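Local coordinates for protein putative phosphomannomutase (Thermus thermophilus, PDB 1TUO) that probably isomerises phosphorylated sugars, as a magnesium-dependent member of the phosphohexose mutase family, at residues 421-433 with 441-454. Numbering follows the deposited sequence.
Sequences WLYEEAWVLFRAS and IYVEAQSPELVRAL
Leu429 and Tyr442 form a hydrogen-bonded antiparallel pair, and their side chains lie alongside each other. Leu429 N donates to Tyr442 O at 2.8 Å, almost straight at 175°, and Tyr442 N returns a bond to Leu429 O. Packing is tight at the Tyr442 ring, which meets both Leu429 and the Arg431 chain. Leu429 CD2 comes to 3.7 Å from Tyr442 CD1. Arg431 bends at chi3 (53°) and runs its CD past Tyr442 CE1 at 3.4 Å. Its NE then makes a long, bent bond of 3.3 Å to Tyr442 OH, which lies near the guanidinium plane; Asp417 holds NH1. A leucine in place of Tyr442 would probably leave Arg431 NE without this hydroxyl and open a gap against the Arg431 chain. Trp427 and Glu444 make a second such backbone pair, on the same face as Leu429 and Tyr442. The Glu444 carboxylate is buried, and its oxygens are bonded by Thr294, His381 and the backbone N of Trp295. These are two inner strands, 426-431 and 440-445, of the five-stranded antiparallel sheet of the C-terminal domain, joined as a hairpin. The opposite face, with Val428, Val443, Phe430 and Ile441, is apolar. Val428 CG1 stands anti to the backbone N (chi1 -179°), which brings it against both Val443 CG2, at 4.0 Å, and Ile441 CG2. Helix 448-459 packs on this face, where Leu454 CD1 meets Ala426 CB at 4.0 Å. Ser447 caps that helix by accepting from Leu450 N. The solvent end is looser. There exposed Glu425 only brushes Gln446, OE1 to CD 3.9 Å, while Gln446 OE1 accepts from Thr380 N.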
loop_
_atom_site.group_PDB
_atom_site.type_symbol
_atom_site.label_atom_id
_atom_site.label_comp_id
_atom_site.label_asym_id
_atom_site.label_seq_id
_atom_site.Cartn_x
_atom_site.Cartn_y
_atom_site.Cartn_z
ATOM N N TRP A 421 13.426 -10.549 -18.603
ATOM C CA TRP A 421 14.691 -11.004 -19.160
ATOM C C TRP A 421 15.710 -10.970 -18.035
ATOM O O TRP A 421 15.911 -9.939 -17.388
ATOM C CB TRP A 421 15.145 -10.108 -20.318
ATOM C CG TRP A 421 14.362 -10.324 -21.581
ATOM C CD1 TRP A 421 13.640 -11.434 -21.917
ATOM C CD2 TRP A 421 14.259 -9.427 -22.694
ATOM N NE1 TRP A 421 13.095 -11.285 -23.169
ATOM C CE2 TRP A 421 13.459 -10.063 -23.669
ATOM C CE3 TRP A 421 14.766 -8.148 -22.964
ATOM C CZ2 TRP A 421 13.152 -9.464 -24.896
ATOM C CZ3 TRP A 421 14.459 -7.551 -24.187
ATOM C CH2 TRP A 421 13.659 -8.211 -25.135
ATOM N N LEU A 422 16.350 -12.106 -17.798
ATOM C CA LEU A 422 17.325 -12.211 -16.728
ATOM C C LEU A 422 18.743 -12.005 -17.230
ATOM O O LEU A 422 19.107 -12.492 -18.297
ATOM C CB LEU A 422 17.215 -13.582 -16.062
ATOM C CG LEU A 422 15.808 -14.026 -15.651
ATOM C CD1 LEU A 422 15.882 -15.422 -15.045
ATOM C CD2 LEU A 422 15.211 -13.036 -14.662
ATOM N N TYR A 423 19.533 -11.280 -16.448
ATOM C CA TYR A 423 20.924 -11.011 -16.780
ATOM C C TYR A 423 21.732 -11.207 -15.514
ATOM O O TYR A 423 21.173 -11.358 -14.429
ATOM C CB TYR A 423 21.102 -9.564 -17.249
ATOM C CG TYR A 423 20.326 -9.204 -18.486
ATOM C CD1 TYR A 423 20.802 -9.537 -19.754
ATOM C CD2 TYR A 423 19.108 -8.535 -18.395
ATOM C CE1 TYR A 423 20.086 -9.209 -20.895
ATOM C CE2 TYR A 423 18.384 -8.204 -19.527
ATOM C CZ TYR A 423 18.881 -8.544 -20.776
ATOM O OH TYR A 423 18.170 -8.200 -21.898
ATOM N N GLU A 424 23.050 -11.214 -15.654
ATOM C CA GLU A 424 23.912 -11.339 -14.497
ATOM C C GLU A 424 23.926 -9.938 -13.895
ATOM O O GLU A 424 24.349 -8.981 -14.547
ATOM C CB GLU A 424 25.325 -11.744 -14.924
ATOM C CG GLU A 424 26.309 -11.900 -13.775
ATOM C CD GLU A 424 26.001 -13.096 -12.889
ATOM O OE1 GLU A 424 26.715 -13.288 -11.882
ATOM O OE2 GLU A 424 25.049 -13.843 -13.200
ATOM N N GLU A 425 23.429 -9.812 -12.668
ATOM C CA GLU A 425 23.398 -8.524 -11.979
ATOM C C GLU A 425 22.378 -7.511 -12.519
ATOM O O GLU A 425 22.388 -6.348 -12.117
ATOM C CB GLU A 425 24.797 -7.899 -11.991
ATOM C CG GLU A 425 25.869 -8.770 -11.349
ATOM C CD GLU A 425 27.258 -8.164 -11.455
ATOM O OE1 GLU A 425 27.438 -7.007 -11.018
ATOM O OE2 GLU A 425 28.167 -8.845 -11.973
ATOM N N ALA A 426 21.500 -7.942 -13.422
ATOM C CA ALA A 426 20.482 -7.047 -13.970
ATOM C C ALA A 426 19.231 -7.799 -14.431
ATOM O O ALA A 426 19.306 -8.949 -14.862
ATOM C CB ALA A 426 21.059 -6.237 -15.124
ATOM N N TRP A 427 18.082 -7.136 -14.329
ATOM C CA TRP A 427 16.812 -7.717 -14.741
ATOM C C TRP A 427 15.941 -6.658 -15.409
ATOM O O TRP A 427 15.891 -5.505 -14.973
ATOM C CB TRP A 427 16.086 -8.335 -13.523
ATOM C CG TRP A 427 14.676 -7.822 -13.264
ATOM C CD1 TRP A 427 13.656 -7.710 -14.172
ATOM C CD2 TRP A 427 14.146 -7.350 -12.017
ATOM N NE1 TRP A 427 12.535 -7.194 -13.572
ATOM C CE2 TRP A 427 12.805 -6.964 -12.249
ATOM C CE3 TRP A 427 14.673 -7.214 -10.725
ATOM C CZ2 TRP A 427 11.986 -6.452 -11.241
ATOM C CZ3 TRP A 427 13.856 -6.704 -9.721
ATOM C CH2 TRP A 427 12.528 -6.329 -9.987
ATOM N N VAL A 428 15.256 -7.064 -16.472
ATOM C CA VAL A 428 14.366 -6.177 -17.207
ATOM C C VAL A 428 13.015 -6.861 -17.359
ATOM O O VAL A 428 12.921 -7.939 -17.949
ATOM C CB VAL A 428 14.918 -5.858 -18.606
ATOM C CG1 VAL A 428 13.977 -4.911 -19.327
ATOM C CG2 VAL A 428 16.308 -5.249 -18.486
ATOM N N LEU A 429 11.975 -6.227 -16.831
ATOM C CA LEU A 429 10.629 -6.781 -16.880
ATOM C C LEU A 429 9.669 -5.958 -17.726
ATOM O O LEU A 429 9.535 -4.750 -17.528
ATOM C CB LEU A 429 10.067 -6.894 -15.458
ATOM C CG LEU A 429 8.592 -7.282 -15.293
ATOM C CD1 LEU A 429 8.385 -8.722 -15.745
ATOM C CD2 LEU A 429 8.181 -7.120 -13.835
ATOM N N PHE A 430 9.004 -6.623 -18.668
ATOM C CA PHE A 430 8.016 -5.968 -19.516
ATOM C C PHE A 430 6.641 -6.456 -19.061
ATOM O O PHE A 430 6.400 -7.662 -18.987
ATOM C CB PHE A 430 8.199 -6.343 -20.994
ATOM C CG PHE A 430 9.577 -6.083 -21.533
ATOM C CD1 PHE A 430 10.608 -6.988 -21.312
ATOM C CD2 PHE A 430 9.836 -4.943 -22.287
ATOM C CE1 PHE A 430 11.879 -6.764 -21.836
ATOM C CE2 PHE A 430 11.104 -4.708 -22.814
ATOM C CZ PHE A 430 12.125 -5.618 -22.590
ATOM N N ARG A 431 5.747 -5.523 -18.752
ATOM C CA ARG A 431 4.394 -5.863 -18.320
ATOM C C ARG A 431 3.364 -5.026 -19.064
ATOM O O ARG A 431 3.345 -3.801 -18.939
ATOM C CB ARG A 431 4.233 -5.645 -16.813
ATOM C CG ARG A 431 4.750 -6.791 -15.964
ATOM C CD ARG A 431 4.613 -6.490 -14.476
ATOM N NE ARG A 431 3.253 -6.111 -14.099
ATOM C CZ ARG A 431 2.188 -6.894 -14.239
ATOM N NH1 ARG A 431 2.318 -8.108 -14.753
ATOM N NH2 ARG A 431 0.990 -6.462 -13.863
ATOM N N ALA A 432 2.510 -5.692 -19.833
ATOM C CA ALA A 432 1.475 -5.005 -20.597
ATOM C C ALA A 432 0.196 -4.867 -19.777
ATOM O O ALA A 432 -0.753 -5.632 -19.958
ATOM C CB ALA A 432 1.190 -5.762 -21.889
ATOM N N SER A 433 0.177 -3.888 -18.878
ATOM C CA SER A 433 -0.984 -3.646 -18.027
ATOM C C SER A 433 -2.000 -2.742 -18.720
ATOM O O SER A 433 -2.431 -3.018 -19.842
ATOM C CB SER A 433 -0.542 -3.010 -16.706
ATOM O OG SER A 433 -1.659 -2.681 -15.896
ATOM N N ILE A 441 7.884 -0.935 -18.168
ATOM C CA ILE A 441 9.190 -1.565 -18.098
ATOM C C ILE A 441 9.820 -1.292 -16.738
ATOM O O ILE A 441 10.009 -0.139 -16.344
ATOM C CB ILE A 441 10.118 -1.044 -19.225
ATOM C CG1 ILE A 441 9.466 -1.307 -20.588
ATOM C CG2 ILE A 441 11.469 -1.732 -19.152
ATOM C CD1 ILE A 441 10.309 -0.878 -21.787
ATOM N N TYR A 442 10.118 -2.366 -16.016
ATOM C CA TYR A 442 10.736 -2.275 -14.696
ATOM C C TYR A 442 12.174 -2.743 -14.853
ATOM O O TYR A 442 12.422 -3.790 -15.449
ATOM C CB TYR A 442 10.040 -3.201 -13.689
ATOM C CG TYR A 442 8.530 -3.126 -13.662
ATOM C CD1 TYR A 442 7.772 -3.588 -14.737
ATOM C CD2 TYR A 442 7.856 -2.628 -12.545
ATOM C CE1 TYR A 442 6.383 -3.561 -14.703
ATOM C CE2 TYR A 442 6.466 -2.598 -12.502
ATOM C CZ TYR A 442 5.738 -3.068 -13.585
ATOM O OH TYR A 442 4.363 -3.053 -13.547
ATOM N N VAL A 443 13.121 -1.976 -14.326
ATOM C CA VAL A 443 14.517 -2.360 -14.440
ATOM C C VAL A 443 15.287 -2.237 -13.141
ATOM O O VAL A 443 15.190 -1.230 -12.436
ATOM C CB VAL A 443 15.271 -1.511 -15.510
ATOM C CG1 VAL A 443 16.758 -1.829 -15.480
ATOM C CG2 VAL A 443 14.717 -1.807 -16.902
ATOM N N GLU A 444 16.031 -3.294 -12.824
ATOM C CA GLU A 444 16.899 -3.299 -11.663
ATOM C C GLU A 444 18.286 -3.666 -12.171
ATOM O O GLU A 444 18.446 -4.608 -12.956
ATOM C CB GLU A 444 16.464 -4.328 -10.613
ATOM C CG GLU A 444 17.474 -4.412 -9.475
ATOM C CD GLU A 444 16.985 -5.205 -8.285
ATOM O OE1 GLU A 444 16.352 -6.262 -8.493
ATOM O OE2 GLU A 444 17.254 -4.773 -7.143
ATOM N N ALA A 445 19.288 -2.908 -11.735
ATOM C CA ALA A 445 20.668 -3.155 -12.129
ATOM C C ALA A 445 21.597 -2.656 -11.027
ATOM O O ALA A 445 21.140 -2.085 -10.035
ATOM C CB ALA A 445 20.976 -2.452 -13.453
ATOM N N GLN A 446 22.896 -2.860 -11.212
ATOM C CA GLN A 446 23.887 -2.465 -10.218
ATOM C C GLN A 446 24.106 -0.961 -10.054
ATOM O O GLN A 446 24.542 -0.513 -8.996
ATOM C CB GLN A 446 25.224 -3.139 -10.527
ATOM C CG GLN A 446 25.992 -3.595 -9.293
ATOM C CD GLN A 446 25.347 -4.793 -8.603
ATOM O OE1 GLN A 446 25.845 -5.280 -7.585
ATOM N NE2 GLN A 446 24.238 -5.274 -9.158
ATOM N N SER A 447 23.803 -0.180 -11.087
ATOM C CA SER A 447 23.996 1.266 -11.010
ATOM C C SER A 447 22.864 2.009 -11.700
ATOM O O SER A 447 22.161 1.440 -12.538
ATOM C CB SER A 447 25.313 1.653 -11.679
ATOM O OG SER A 447 25.248 1.400 -13.073
ATOM N N PRO A 448 22.670 3.294 -11.359
ATOM C CA PRO A 448 21.596 4.058 -11.998
ATOM C C PRO A 448 21.921 4.255 -13.478
ATOM O O PRO A 448 21.022 4.377 -14.303
ATOM C CB PRO A 448 21.607 5.387 -11.241
ATOM C CG PRO A 448 22.227 5.040 -9.915
ATOM C CD PRO A 448 23.320 4.086 -10.299
ATOM N N GLU A 449 23.211 4.294 -13.803
ATOM C CA GLU A 449 23.626 4.484 -15.188
ATOM C C GLU A 449 23.257 3.288 -16.042
ATOM O O GLU A 449 22.800 3.451 -17.175
ATOM C CB GLU A 449 25.136 4.742 -15.284
ATOM C CG GLU A 449 25.536 6.110 -14.754
ATOM C CD GLU A 449 25.314 6.239 -13.263
ATOM O OE1 GLU A 449 24.917 7.336 -12.817
ATOM O OE2 GLU A 449 25.542 5.244 -12.538
ATOM N N LEU A 450 23.451 2.089 -15.500
ATOM C CA LEU A 450 23.115 0.879 -16.245
ATOM C C LEU A 450 21.605 0.753 -16.341
ATOM O O LEU A 450 21.075 0.288 -17.352
ATOM C CB LEU A 450 23.696 -0.363 -15.569
ATOM C CG LEU A 450 23.365 -1.675 -16.290
ATOM C CD1 LEU A 450 23.842 -1.608 -17.745
ATOM C CD2 LEU A 450 24.032 -2.832 -15.574
ATOM N N VAL A 451 20.909 1.150 -15.279
ATOM C CA VAL A 451 19.456 1.115 -15.289
ATOM C C VAL A 451 18.968 1.985 -16.451
ATOM O O VAL A 451 18.142 1.555 -17.253
ATOM C CB VAL A 451 18.865 1.669 -13.971
ATOM C CG1 VAL A 451 17.362 1.897 -14.110
ATOM C CG2 VAL A 451 19.145 0.692 -12.840
ATOM N N ARG A 452 19.496 3.205 -16.547
ATOM C CA ARG A 452 19.083 4.109 -17.620
ATOM C C ARG A 452 19.433 3.571 -19.007
ATOM O O ARG A 452 18.627 3.677 -19.936
ATOM C CB ARG A 452 19.704 5.500 -17.428
ATOM C CG ARG A 452 19.373 6.498 -18.546
ATOM C CD ARG A 452 17.865 6.704 -18.716
ATOM N NE ARG A 452 17.543 7.647 -19.792
ATOM C CZ ARG A 452 17.748 8.962 -19.733
ATOM N NH1 ARG A 452 18.275 9.513 -18.648
ATOM N NH2 ARG A 452 17.438 9.728 -20.773
ATOM N N ALA A 453 20.624 2.993 -19.151
ATOM C CA ALA A 453 21.043 2.440 -20.437
ATOM C C ALA A 453 20.099 1.300 -20.834
ATOM O O ALA A 453 19.612 1.239 -21.965
ATOM C CB ALA A 453 22.482 1.926 -20.351
ATOM N N LEU A 454 19.829 0.401 -19.891
ATOM C CA LEU A 454 18.933 -0.718 -20.162
ATOM C C LEU A 454 17.568 -0.251 -20.640
ATOM O O LEU A 454 17.022 -0.792 -21.602
ATOM C CB LEU A 454 18.763 -1.580 -18.910
ATOM C CG LEU A 454 19.964 -2.463 -18.582
ATOM C CD1 LEU A 454 19.785 -3.099 -17.210
ATOM C CD2 LEU A 454 20.110 -3.527 -19.660
#